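PDB 3OC7: enoyl-CoA hydratase from Mycobacterium avium, which probably catalyses the hydration of 2-enoyl-CoA thioesters to 3-hydroxyacyl-CoA in fatty acid metabolism, as a member of the crotonase family. Local coordinates for residues 88-93 with 240-245; 118-123 with 140-145; 148-153 with 248-253. All blocks are in the same frame, centred on the assembly; numbering follows the deposited sequence.

Interactions 1 and 3 are neighbours, their centres about 12 Å apart: helix 212-245 ends in interaction 1 and helix 248-259, the next in the chain, begins in interaction 3. Leu244 links them, packing on Val150 and Ala151, and both contacts touch the second subunit. Interaction 2 lies nearer the centre of the subunit, its centre about 15 Å from that of interaction 3 and about 19 Å from that of interaction 1. A probable hydrogen bond from Val150 N to Glu145 O (3.1 Å) joins interactions 2 and 3. The region after strand 118-120 probably borders the thioester site, as in other crotonases; the other two contacts join C-terminal helices to helix 86-106 and loop 148-153.

Interaction 1 of 3, residues 88-93 with 240-245; sequences DMAVER and ESARLF
Arg93 and Phe245 meet at about a right angle, with one guanidinium nitrogen placed over the ring. Arg93 NH2 stands 3.4 Å above the plane of the Phe245 ring, over its centre, while the guanidinium and ring planes are turned 64° apart: a cation-pi contact made by one nitrogen, not a flat stack. The arginine chain bends at chi3 (-59°), which folds the guanidinium back so that one face lies over Ala90 CA of its own helix. Phe245 reaches out to meet it because CG is anti to the backbone N (chi1 -171°). An aromatic ring suits this partly open edge, offering the cation a pi face and Ala90 an apolar neighbour, with Phe245 CD2 4.1 Å from Ala90 CB.

Beside this pair the helices are separated by methyls. Ala90 CB meets Ala242 CB at 3.9 Å, and Ala242 CB also reaches Val91 N at 3.6 Å. Such small side chains let the helix axes approach to 8.1 Å. On the flank of the alanines a water donates to Ala90 O (2.9 Å).

The result is a close, alanine-lined packing of two helices that run in roughly opposite directions but are clearly inclined to each other, joining helix 86-106, from the first half of the chain, to the end of helix 212-245, one of the C-terminal helices of the crotonase fold.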
ATOM      1  N   ASP A  88     -17.612 -16.805 -26.834  1.00 24.71           N
ATOM      2  CA  ASP A  88     -18.825 -16.599 -26.030  1.00 24.69           C
ATOM      3  C   ASP A  88     -18.761 -17.320 -24.681  1.00 24.06           C
ATOM      4  O   ASP A  88     -19.140 -16.747 -23.648  1.00 23.26           O
ATOM      5  CB  ASP A  88     -20.085 -17.022 -26.805  1.00 25.57           C
ATOM      6  CG  ASP A  88     -20.394 -16.103 -27.980  1.00 27.29           C
ATOM      7  OD1 ASP A  88     -20.194 -14.872 -27.874  1.00 29.00           O
ATOM      8  OD2 ASP A  88     -20.860 -16.615 -29.024  1.00 30.66           O
ATOM      9  N   MET A  89     -18.277 -18.562 -24.683  1.00 23.66           N
ATOM     10  CA  MET A  89     -18.124 -19.344 -23.448  1.00 23.76           C
ATOM     11  C   MET A  89     -17.067 -18.737 -22.508  1.00 22.20           C
ATOM     12  O   MET A  89     -17.271 -18.687 -21.289  1.00 22.02           O
ATOM     13  CB  MET A  89     -17.803 -20.821 -23.749  1.00 24.79           C
ATOM     14  CG  MET A  89     -19.016 -21.678 -24.155  1.00 28.40           C
ATOM     15  SD  MET A  89     -18.630 -23.356 -24.737  1.00 35.45           S
ATOM     16  CE  MET A  89     -18.212 -24.201 -23.216  1.00 35.06           C
ATOM     17  N   ALA A  90     -15.958 -18.259 -23.080  1.00 20.50           N
ATOM     18  CA  ALA A  90     -14.875 -17.624 -22.302  1.00 18.76           C
ATOM     19  C   ALA A  90     -15.274 -16.284 -21.656  1.00 17.94           C
ATOM     20  O   ALA A  90     -14.955 -16.052 -20.485  1.00 16.47           O
ATOM     21  CB  ALA A  90     -13.611 -17.449 -23.152  1.00 18.89           C
ATOM     22  N   VAL A  91     -15.972 -15.418 -22.396  1.00 16.78           N
ATOM     23  CA  VAL A  91     -16.428 -14.127 -21.835  1.00 16.43           C
ATOM     24  C   VAL A  91     -17.441 -14.316 -20.683  1.00 16.51           C
ATOM     25  O   VAL A  91     -17.388 -13.598 -19.671  1.00 15.35           O
ATOM     26  CB  VAL A  91     -16.915 -13.114 -22.939  1.00 15.75           C
ATOM     27  CG1 VAL A  91     -18.279 -13.520 -23.536  1.00 18.22           C
ATOM     28  CG2 VAL A  91     -16.943 -11.691 -22.389  1.00 16.55           C
ATOM     29  N   GLU A  92     -18.350 -15.284 -20.820  1.00 16.87           N
ATOM     30  CA  GLU A  92     -19.314 -15.604 -19.760  0.50 17.18           C
ATOM     31  C   GLU A  92     -18.653 -16.219 -18.527  1.00 16.71           C
ATOM     32  O   GLU A  92     -19.045 -15.938 -17.393  1.00 16.60           O
ATOM     33  CB  GLU A  92     -20.416 -16.533 -20.275  0.50 17.72           C
ATOM     34  CG  GLU A  92     -21.525 -15.836 -21.050  0.50 19.64           C
ATOM     35  CD  GLU A  92     -21.975 -14.523 -20.419  0.50 21.61           C
ATOM     36  OE1 GLU A  92     -22.367 -14.498 -19.226  0.50 21.08           O
ATOM     37  OE2 GLU A  92     -21.946 -13.511 -21.133  0.50 23.40           O
ATOM     38  N   ARG A  93     -17.645 -17.074 -18.737  1.00 16.71           N
ATOM     39  CA  ARG A  93     -16.872 -17.642 -17.611  1.00 16.08           C
ATOM     40  C   ARG A  93     -16.212 -16.526 -16.764  1.00 14.65           C
ATOM     41  O   ARG A  93     -16.205 -16.576 -15.510  1.00 14.13           O
ATOM     42  CB  ARG A  93     -15.799 -18.650 -18.084  1.00 17.25           C
ATOM     43  CG  ARG A  93     -16.301 -20.040 -18.504  1.00 21.39           C
ATOM     44  CD  ARG A  93     -15.144 -21.058 -18.499  1.00 24.35           C
ATOM     45  NE  ARG A  93     -14.040 -20.707 -19.401  1.00 26.07           N
ATOM     46  CZ  ARG A  93     -14.019 -20.977 -20.706  1.00 26.31           C
ATOM     47  NH1 ARG A  93     -15.044 -21.593 -21.279  1.00 27.10           N
ATOM     48  NH2 ARG A  93     -12.973 -20.618 -21.441  1.00 26.71           N
ATOM     49  N   GLU A 240     -11.074  -8.753 -22.309  1.00 13.82           N
ATOM     50  CA  GLU A 240      -9.644  -9.070 -22.446  1.00 13.75           C
ATOM     51  C   GLU A 240      -9.341 -10.561 -22.209  1.00 14.03           C
ATOM     52  O   GLU A 240      -8.595 -11.187 -22.982  1.00 13.54           O
ATOM     53  CB  GLU A 240      -8.801  -8.186 -21.500  1.00 13.68           C
ATOM     54  CG  GLU A 240      -7.294  -8.506 -21.525  1.00 16.65           C
ATOM     55  CD  GLU A 240      -6.441  -7.610 -20.624  1.00 20.37           C
ATOM     56  OE1 GLU A 240      -6.961  -6.650 -20.008  1.00 22.47           O
ATOM     57  OE2 GLU A 240      -5.214  -7.869 -20.553  1.00 22.40           O
ATOM     58  N   SER A 241      -9.905 -11.126 -21.139  1.00 13.55           N
ATOM     59  CA  SER A 241      -9.750 -12.547 -20.793  0.70 13.70           C
ATOM     60  C   SER A 241     -10.129 -13.453 -21.977  1.00 14.33           C
ATOM     61  O   SER A 241      -9.412 -14.401 -22.323  1.00 14.40           O
ATOM     62  CB  SER A 241     -10.620 -12.878 -19.558  0.70 13.90           C
ATOM     63  OG  SER A 241     -10.503 -14.238 -19.134  0.70 12.68           O
ATOM     64  N   ALA A 242     -11.280 -13.159 -22.583  1.00 14.96           N
ATOM     65  CA  ALA A 242     -11.775 -13.954 -23.711  1.00 15.42           C
ATOM     66  C   ALA A 242     -10.934 -13.842 -24.988  1.00 15.96           C
ATOM     67  O   ALA A 242     -10.705 -14.856 -25.668  1.00 16.23           O
ATOM     68  CB  ALA A 242     -13.243 -13.607 -23.989  1.00 15.46           C
ATOM     69  N   ARG A 243     -10.488 -12.626 -25.319  1.00 16.91           N
ATOM     70  CA  ARG A 243      -9.550 -12.419 -26.444  1.00 17.65           C
ATOM     71  C   ARG A 243      -8.258 -13.221 -26.268  1.00 17.78           C
ATOM     72  O   ARG A 243      -7.761 -13.840 -27.218  1.00 17.69           O
ATOM     73  CB  ARG A 243      -9.207 -10.933 -26.628  1.00 18.17           C
ATOM     74  CG  ARG A 243     -10.322 -10.067 -27.198  1.00 20.75           C
ATOM     75  CD  ARG A 243      -9.785  -8.738 -27.762  1.00 24.27           C
ATOM     76  NE  ARG A 243      -9.072  -7.921 -26.775  1.00 26.58           N
ATOM     77  CZ  ARG A 243      -9.657  -7.122 -25.880  1.00 26.24           C
ATOM     78  NH1 ARG A 243     -10.982  -7.025 -25.818  1.00 26.34           N
ATOM     79  NH2 ARG A 243      -8.911  -6.428 -25.030  1.00 28.01           N
ATOM     80  N   LEU A 244      -7.693 -13.211 -25.059  1.00 16.49           N
ATOM     81  CA  LEU A 244      -6.471 -13.973 -24.822  1.00 16.84           C
ATOM     82  C   LEU A 244      -6.711 -15.490 -24.932  1.00 16.67           C
ATOM     83  O   LEU A 244      -5.899 -16.208 -25.522  1.00 16.79           O
ATOM     84  CB  LEU A 244      -5.818 -13.591 -23.484  1.00 16.81           C
ATOM     85  CG  LEU A 244      -5.272 -12.157 -23.338  1.00 16.88           C
ATOM     86  CD1 LEU A 244      -5.078 -11.787 -21.857  1.00 16.47           C
ATOM     87  CD2 LEU A 244      -3.961 -11.949 -24.128  1.00 19.08           C
ATOM     88  N   PHE A 245      -7.832 -15.973 -24.388  1.00 16.92           N
ATOM     89  CA  PHE A 245      -8.141 -17.417 -24.408  1.00 17.75           C
ATOM     90  C   PHE A 245      -8.152 -18.047 -25.825  1.00 18.15           C
ATOM     91  O   PHE A 245      -7.678 -19.176 -26.015  1.00 18.33           O
ATOM     92  CB  PHE A 245      -9.475 -17.708 -23.678  1.00 18.22           C
ATOM     93  CG  PHE A 245      -9.748 -19.189 -23.461  1.00 18.65           C
ATOM     94  CD1 PHE A 245      -9.183 -19.867 -22.384  1.00 21.19           C
ATOM     95  CD2 PHE A 245     -10.562 -19.899 -24.340  1.00 21.18           C
ATOM     96  CE1 PHE A 245      -9.419 -21.228 -22.185  1.00 22.67           C
ATOM     97  CE2 PHE A 245     -10.803 -21.271 -24.153  1.00 22.27           C
ATOM     98  CZ  PHE A 245     -10.230 -21.931 -23.067  1.00 22.58           C
TER
HETATM   99  O   HOH W   1     -12.156 -16.405 -19.958  1.00 24.86           O

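Interaction 2 of 3, residues 118-123 with 140-145; sequences HVRAGG and SFALTE
Ser140 OG is the meeting point of His118 and Arg120 across two adjacent parallel strands, 118-120 and 140-142, of the small three-stranded sheet of the crotonase fold. The serine torsion places OG between its backbone N and carbonyl carbon (chi1 86°), on the sheet face shared with His118, Arg120 and Ala142. His118 brings its ring up edge-on, and ND1 hydrogen-bonds Ser140 OG at 2.8 Å. Arg120 bends at chi2 (-73°), turning back along its strand until the end of the guanidinium grips the same oxygen with two nitrogens: NH1 at 3.0 Å and NH2 at 3.1 Å from Ser140 OG, which lies in the guanidinium plane. A small hydroxyl suits this position, since one compact oxygen can serve three nitrogens at once.

NH1 also donates to Val119 O in its own strand (3.0 Å), approaching from above the carbonyl plane, 59° out of it. These bonds fix the rotation of the guanidinium. On the opposite face Val119 and Phe141 form an apolar layer with Phe124 of helix 123-129, and Val119 CB lies 3.8 Å from Phe141 CD2.

The strands start close, with Val119 N hydrogen-bonded to Ser140 O, and then splay. Where they part, a water accepts from Ala121 N at 2.8 Å and lies within hydrogen-bonding distance of Ala142 O. Here 118-123 leaves the sheet through a type II' turn into helix 123-129; in crotonases this turn region generally supplies part of the oxyanion hole, a role that is likely here too. Over one face of the Arg120 guanidinium sits the methyl of Ala142, its CB 3.9 Å above the plane and offset toward the rim.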
ATOM      1  N   HIS A 118      -2.935 -26.289  -2.247  1.00 13.05           N
ATOM      2  CA  HIS A 118      -2.502 -25.520  -3.419  1.00 12.93           C
ATOM      3  C   HIS A 118      -3.565 -24.515  -3.904  1.00 12.43           C
ATOM      4  O   HIS A 118      -4.778 -24.799  -3.876  1.00 12.17           O
ATOM      5  CB  HIS A 118      -2.067 -26.470  -4.557  1.00 13.70           C
ATOM      6  CG  HIS A 118      -1.070 -27.514  -4.130  1.00 14.21           C
ATOM      7  ND1 HIS A 118       0.192 -27.202  -3.665  1.00 17.28           N
ATOM      8  CD2 HIS A 118      -1.153 -28.868  -4.118  1.00 16.41           C
ATOM      9  CE1 HIS A 118       0.839 -28.321  -3.375  1.00 16.68           C
ATOM     10  NE2 HIS A 118       0.044 -29.343  -3.637  1.00 17.79           N
ATOM     11  N   VAL A 119      -3.090 -23.330  -4.312  1.00 12.50           N
ATOM     12  CA  VAL A 119      -3.919 -22.260  -4.897  1.00 11.91           C
ATOM     13  C   VAL A 119      -3.352 -21.851  -6.290  1.00 11.73           C
ATOM     14  O   VAL A 119      -2.175 -21.475  -6.400  1.00 12.07           O
ATOM     15  CB  VAL A 119      -3.961 -21.010  -3.964  1.00 11.50           C
ATOM     16  CG1 VAL A 119      -4.761 -19.816  -4.597  1.00 11.16           C
ATOM     17  CG2 VAL A 119      -4.496 -21.366  -2.563  1.00 10.96           C
ATOM     18  N   ARG A 120      -4.178 -21.952  -7.337  1.00 12.71           N
ATOM     19  CA  ARG A 120      -3.767 -21.560  -8.709  1.00 13.62           C
ATOM     20  C   ARG A 120      -4.919 -20.822  -9.437  1.00 13.23           C
ATOM     21  O   ARG A 120      -6.095 -21.027  -9.127  1.00 13.35           O
ATOM     22  CB  ARG A 120      -3.322 -22.775  -9.559  1.00 13.90           C
ATOM     23  CG  ARG A 120      -2.199 -23.670  -9.011  1.00 15.30           C
ATOM     24  CD  ARG A 120      -0.817 -22.991  -9.080  1.00 17.37           C
ATOM     25  NE  ARG A 120       0.273 -23.879  -8.675  1.00 18.36           N
ATOM     26  CZ  ARG A 120       0.638 -24.116  -7.415  1.00 18.61           C
ATOM     27  NH1 ARG A 120       0.002 -23.532  -6.404  1.00 17.86           N
ATOM     28  NH2 ARG A 120       1.633 -24.958  -7.165  1.00 20.29           N
ATOM     29  N   ALA A 121      -4.558 -19.986 -10.427  1.00 14.48           N
ATOM     30  CA  ALA A 121      -5.515 -19.331 -11.354  1.00 15.26           C
ATOM     31  C   ALA A 121      -6.705 -18.645 -10.661  1.00 14.97           C
ATOM     32  O   ALA A 121      -6.489 -17.853  -9.741  1.00 15.56           O
ATOM     33  CB  ALA A 121      -5.981 -20.311 -12.468  1.00 16.06           C
ATOM     34  N   GLY A 122      -7.942 -18.949 -11.069  1.00 15.41           N
ATOM     35  CA  GLY A 122      -9.140 -18.377 -10.463  1.00 15.10           C
ATOM     36  C   GLY A 122      -9.238 -18.523  -8.949  1.00 14.96           C
ATOM     37  O   GLY A 122      -9.929 -17.746  -8.297  1.00 15.22           O
ATOM     38  N   GLY A 123      -8.603 -19.561  -8.391  1.00 14.41           N
ATOM     39  CA  GLY A 123      -8.530 -19.703  -6.927  1.00 14.08           C
ATOM     40  C   GLY A 123      -8.009 -18.469  -6.191  1.00 12.76           C
ATOM     41  O   GLY A 123      -8.475 -18.163  -5.089  1.00 12.13           O
ATOM     42  N   SER A 140       0.621 -23.789  -1.104  1.00 13.21           N
ATOM     43  CA  SER A 140       1.520 -23.204  -2.135  1.00 13.49           C
ATOM     44  C   SER A 140       0.739 -22.275  -3.081  1.00 12.48           C
ATOM     45  O   SER A 140      -0.484 -22.463  -3.256  1.00 12.84           O
ATOM     46  CB  SER A 140       2.278 -24.283  -2.949  1.00 14.02           C
ATOM     47  OG  SER A 140       1.518 -24.753  -4.056  1.00 16.53           O
ATOM     48  N   PHE A 141       1.446 -21.306  -3.705  1.00 11.82           N
ATOM     49  CA  PHE A 141       0.859 -20.273  -4.574  1.00 11.12           C
ATOM     50  C   PHE A 141       1.765 -20.035  -5.818  1.00 11.00           C
ATOM     51  O   PHE A 141       2.999 -19.921  -5.668  1.00 11.18           O
ATOM     52  CB  PHE A 141       0.734 -18.940  -3.790  1.00 10.37           C
ATOM     53  CG  PHE A 141       0.029 -19.058  -2.431  1.00 10.94           C
ATOM     54  CD1 PHE A 141       0.732 -19.443  -1.276  1.00 10.76           C
ATOM     55  CD2 PHE A 141      -1.338 -18.780  -2.311  1.00 10.64           C
ATOM     56  CE1 PHE A 141       0.076 -19.561  -0.035  1.00 11.70           C
ATOM     57  CE2 PHE A 141      -1.996 -18.879  -1.072  1.00 11.66           C
ATOM     58  CZ  PHE A 141      -1.306 -19.277   0.054  1.00 11.85           C
ATOM     59  N   ALA A 142       1.190 -19.966  -7.033  1.00 11.40           N
ATOM     60  CA  ALA A 142       1.947 -19.617  -8.273  1.00 12.30           C
ATOM     61  C   ALA A 142       1.047 -19.005  -9.364  1.00 12.32           C
ATOM     62  O   ALA A 142      -0.030 -19.546  -9.647  1.00 13.95           O
ATOM     63  CB  ALA A 142       2.701 -20.848  -8.824  1.00 12.09           C
ATOM     64  N   LEU A 143       1.481 -17.883  -9.946  1.00 13.43           N
ATOM     65  CA  LEU A 143       0.763 -17.199 -11.042  1.00 13.39           C
ATOM     66  C   LEU A 143       1.497 -17.473 -12.367  1.00 14.06           C
ATOM     67  O   LEU A 143       2.331 -16.665 -12.804  1.00 14.48           O
ATOM     68  CB  LEU A 143       0.672 -15.672 -10.783  1.00 14.16           C
ATOM     69  CG  LEU A 143      -0.153 -15.206  -9.573  1.00 14.57           C
ATOM     70  CD1 LEU A 143       0.443 -13.954  -8.898  1.00 17.57           C
ATOM     71  CD2 LEU A 143      -1.626 -14.968  -9.926  1.00 17.88           C
ATOM     72  N   THR A 144       1.193 -18.611 -12.992  1.00 14.44           N
ATOM     73  CA  THR A 144       1.901 -19.046 -14.213  1.00 15.06           C
ATOM     74  C   THR A 144       1.207 -18.694 -15.536  1.00 14.25           C
ATOM     75  O   THR A 144       1.571 -19.253 -16.592  1.00 13.92           O
ATOM     76  CB  THR A 144       2.195 -20.561 -14.173  1.00 15.23           C
ATOM     77  OG1 THR A 144       0.966 -21.270 -13.965  1.00 18.02           O
ATOM     78  CG2 THR A 144       3.226 -20.887 -13.071  1.00 18.08           C
ATOM     79  N   GLU A 145       0.243 -17.767 -15.492  1.00 13.81           N
ATOM     80  CA  GLU A 145      -0.536 -17.327 -16.672  1.00 13.33           C
ATOM     81  C   GLU A 145       0.302 -16.970 -17.910  1.00 13.39           C
ATOM     82  O   GLU A 145       0.005 -17.453 -19.017  1.00 13.55           O
ATOM     83  CB  GLU A 145      -1.517 -16.174 -16.325  1.00 12.95           C
ATOM     84  CG  GLU A 145      -2.808 -16.559 -15.557  1.00 14.62           C
ATOM     85  CD  GLU A 145      -2.636 -16.866 -14.063  1.00 16.53           C
ATOM     86  OE1 GLU A 145      -1.521 -16.784 -13.498  1.00 18.62           O
ATOM     87  OE2 GLU A 145      -3.674 -17.200 -13.440  1.00 21.74           O
TER
HETATM   88  O   HOH W   2       1.548 -23.635 -11.695  1.00 30.41           O
HETATM   89  O   HOH W   3      -2.044 -19.457 -11.601  1.00 18.12           O

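Interaction 3 of 3, residues 148-153 with 248-253; sequences IGVAPA and DEAREG
Ile148 O faces the first turn of helix 248-259 and meets Ala250 through a CA-H...O contact: the oxygen lies 3.5 Å from Ala250 CA, with an angle of 168° at the hydrogen. The same carbonyl accepts a water hydrogen bond of 2.8 Å, and that water also donates to Ala250 O at 2.8 Å, so the loop and the helix are joined by a solvent bridge beside the direct contact. Apolar packing completes the first shell. Val150 has CG1 anti to its carbonyl carbon (chi1 -56°) and sets that methyl 3.8 Å from Ala250 CB, end to end.

Two glycines let the backbones come this near. Gly253 presents a bare CA to the loop, 3.8 Å from Ile148 O, where a side chain would run into the carbonyl. Gly149 adopts a positive phi of 89°, which bends the chain after Ile148, and its CA lies 4.4 Å from Ala250 CA against the helix backbone.

Farther out, Val150 and Ala151 lean on Leu244 of helix 212-245, Val150 and Pro152 touch Glu145, and Pro152 centres an inverse gamma turn leading to helix 156-159. The helix has partners of its own: Glu249 OE1 hydrogen-bonds Ser211 OG and Gln213 N of the second subunit, which also packs on Ala151 and Pro152, while Glu252 forms a salt bridge with Arg261 of its own chain. This is loop-on-helix packing in a crotonase-family subunit, joining the loop after strand 140-142 to C-terminal helix 248-259 beside the subunit interface.

Backbone, methyl and water atoms thus make the junction itself, with Glu249 and Glu252 engaged by other partners; the match depends on close fit of main chains and one bridging water, not on charge pairing between loop and helix.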
ATOM      1  N   ILE A 148       1.671 -19.753 -20.207  1.00 17.42           N
ATOM      2  CA  ILE A 148       0.734 -20.407 -21.144  1.00 18.30           C
ATOM      3  C   ILE A 148       0.073 -19.414 -22.126  1.00 17.02           C
ATOM      4  O   ILE A 148      -0.914 -19.735 -22.786  1.00 17.95           O
ATOM      5  CB  ILE A 148      -0.305 -21.357 -20.429  1.00 18.79           C
ATOM      6  CG1 ILE A 148      -1.278 -20.577 -19.531  1.00 18.85           C
ATOM      7  CG2 ILE A 148       0.414 -22.480 -19.646  1.00 20.14           C
ATOM      8  CD1 ILE A 148      -2.455 -21.423 -18.966  1.00 19.31           C
ATOM      9  N   GLY A 149       0.632 -18.203 -22.213  1.00 16.56           N
ATOM     10  CA  GLY A 149       0.180 -17.201 -23.177  1.00 15.69           C
ATOM     11  C   GLY A 149      -0.936 -16.244 -22.793  1.00 15.53           C
ATOM     12  O   GLY A 149      -1.433 -15.499 -23.641  1.00 16.12           O
ATOM     13  N   VAL A 150      -1.318 -16.232 -21.516  1.00 14.27           N
ATOM     14  CA  VAL A 150      -2.421 -15.360 -21.044  1.00 13.46           C
ATOM     15  C   VAL A 150      -1.967 -14.423 -19.901  1.00 12.71           C
ATOM     16  O   VAL A 150      -0.753 -14.226 -19.722  1.00 12.69           O
ATOM     17  CB  VAL A 150      -3.741 -16.166 -20.739  1.00 12.76           C
ATOM     18  CG1 VAL A 150      -4.175 -16.956 -21.990  1.00 13.58           C
ATOM     19  CG2 VAL A 150      -3.567 -17.122 -19.573  1.00 14.94           C
ATOM     20  N   ALA A 151      -2.925 -13.861 -19.152  1.00 12.54           N
ATOM     21  CA  ALA A 151      -2.656 -12.893 -18.054  1.00 11.62           C
ATOM     22  C   ALA A 151      -3.673 -13.049 -16.909  1.00 11.84           C
ATOM     23  O   ALA A 151      -4.786 -13.524 -17.146  1.00 11.93           O
ATOM     24  CB  ALA A 151      -2.666 -11.450 -18.595  1.00 12.12           C
ATOM     25  N   PRO A 152      -3.307 -12.646 -15.669  1.00 11.43           N
ATOM     26  CA  PRO A 152      -4.273 -12.693 -14.547  1.00 11.56           C
ATOM     27  C   PRO A 152      -5.288 -11.516 -14.537  1.00 11.13           C
ATOM     28  O   PRO A 152      -5.326 -10.717 -13.582  1.00 11.24           O
ATOM     29  CB  PRO A 152      -3.367 -12.703 -13.293  1.00 11.74           C
ATOM     30  CG  PRO A 152      -1.908 -12.674 -13.791  1.00 13.11           C
ATOM     31  CD  PRO A 152      -1.951 -12.254 -15.230  1.00 11.72           C
ATOM     32  N   ALA A 153      -6.122 -11.422 -15.582  1.00 10.72           N
ATOM     33  CA  ALA A 153      -6.997 -10.266 -15.796  1.00 10.74           C
ATOM     34  C   ALA A 153      -8.140 -10.080 -14.769  1.00 10.82           C
ATOM     35  O   ALA A 153      -8.123  -9.114 -13.985  1.00 10.59           O
ATOM     36  CB  ALA A 153      -7.510 -10.223 -17.268  1.00 11.32           C
ATOM     37  N   ASP A 248      -3.676 -17.323 -30.754  1.00 21.58           N
ATOM     38  CA  ASP A 248      -2.674 -18.301 -31.224  1.00 21.85           C
ATOM     39  C   ASP A 248      -1.643 -18.701 -30.161  1.00 21.10           C
ATOM     40  O   ASP A 248      -1.325 -19.889 -30.020  1.00 21.00           O
ATOM     41  CB  ASP A 248      -1.958 -17.805 -32.492  1.00 22.94           C
ATOM     42  CG  ASP A 248      -2.884 -17.697 -33.707  1.00 25.11           C
ATOM     43  OD1 ASP A 248      -3.956 -18.344 -33.743  1.00 28.46           O
ATOM     44  OD2 ASP A 248      -2.522 -16.952 -34.646  1.00 29.63           O
ATOM     45  N   GLU A 249      -1.120 -17.723 -29.415  1.00 20.02           N
ATOM     46  CA  GLU A 249      -0.131 -18.027 -28.376  1.00 19.54           C
ATOM     47  C   GLU A 249      -0.712 -18.814 -27.197  1.00 19.17           C
ATOM     48  O   GLU A 249      -0.021 -19.661 -26.608  1.00 18.98           O
ATOM     49  CB  GLU A 249       0.637 -16.768 -27.912  1.00 19.64           C
ATOM     50  CG  GLU A 249       1.826 -16.409 -28.818  1.00 19.99           C
ATOM     51  CD  GLU A 249       2.496 -15.080 -28.486  1.00 20.77           C
ATOM     52  OE1 GLU A 249       2.639 -14.720 -27.290  1.00 17.47           O
ATOM     53  OE2 GLU A 249       2.912 -14.391 -29.444  1.00 24.28           O
ATOM     54  N   ALA A 250      -1.983 -18.559 -26.857  1.00 18.97           N
ATOM     55  CA  ALA A 250      -2.673 -19.345 -25.828  1.00 19.53           C
ATOM     56  C   ALA A 250      -2.899 -20.808 -26.235  1.00 20.22           C
ATOM     57  O   ALA A 250      -2.785 -21.707 -25.404  1.00 20.36           O
ATOM     58  CB  ALA A 250      -3.993 -18.679 -25.425  1.00 18.60           C
ATOM     59  N   ARG A 251      -3.198 -21.047 -27.515  1.00 21.54           N
ATOM     60  CA  ARG A 251      -3.368 -22.409 -28.026  0.70 22.70           C
ATOM     61  C   ARG A 251      -2.069 -23.222 -27.920  1.00 22.64           C
ATOM     62  O   ARG A 251      -2.071 -24.378 -27.464  1.00 23.03           O
ATOM     63  CB  ARG A 251      -3.865 -22.370 -29.470  0.70 23.27           C
ATOM     64  CG  ARG A 251      -5.217 -21.700 -29.654  0.70 25.42           C
ATOM     65  CD  ARG A 251      -6.375 -22.693 -29.645  0.70 29.35           C
ATOM     66  NE  ARG A 251      -7.670 -22.023 -29.786  0.70 31.09           N
ATOM     67  CZ  ARG A 251      -8.175 -21.572 -30.933  0.70 32.39           C
ATOM     68  NH1 ARG A 251      -7.505 -21.706 -32.074  0.70 33.50           N
ATOM     69  NH2 ARG A 251      -9.362 -20.978 -30.941  0.70 32.87           N
ATOM     70  N   GLU A 252      -0.959 -22.614 -28.347  1.00 22.65           N
ATOM     71  CA  GLU A 252       0.361 -23.244 -28.261  1.00 23.33           C
ATOM     72  C   GLU A 252       0.792 -23.476 -26.804  1.00 23.58           C
ATOM     73  O   GLU A 252       1.383 -24.513 -26.472  1.00 22.65           O
ATOM     74  CB  GLU A 252       1.402 -22.410 -29.028  1.00 23.33           C
ATOM     75  CG  GLU A 252       2.885 -22.742 -28.744  1.00 24.15           C
ATOM     76  CD  GLU A 252       3.320 -24.150 -29.164  1.00 25.34           C
ATOM     77  OE1 GLU A 252       2.590 -24.847 -29.907  1.00 26.62           O
ATOM     78  OE2 GLU A 252       4.423 -24.555 -28.739  1.00 26.45           O
ATOM     79  N   GLY A 253       0.495 -22.510 -25.933  1.00 23.85           N
ATOM     80  CA  GLY A 253       0.834 -22.637 -24.515  1.00 25.38           C
ATOM     81  C   GLY A 253       0.191 -23.831 -23.829  1.00 26.65           C
ATOM     82  O   GLY A 253       0.846 -24.547 -23.069  1.00 26.80           O
TER
HETATM   83  O   HOH W   4      -3.225 -21.266 -22.690  1.00 21.21           O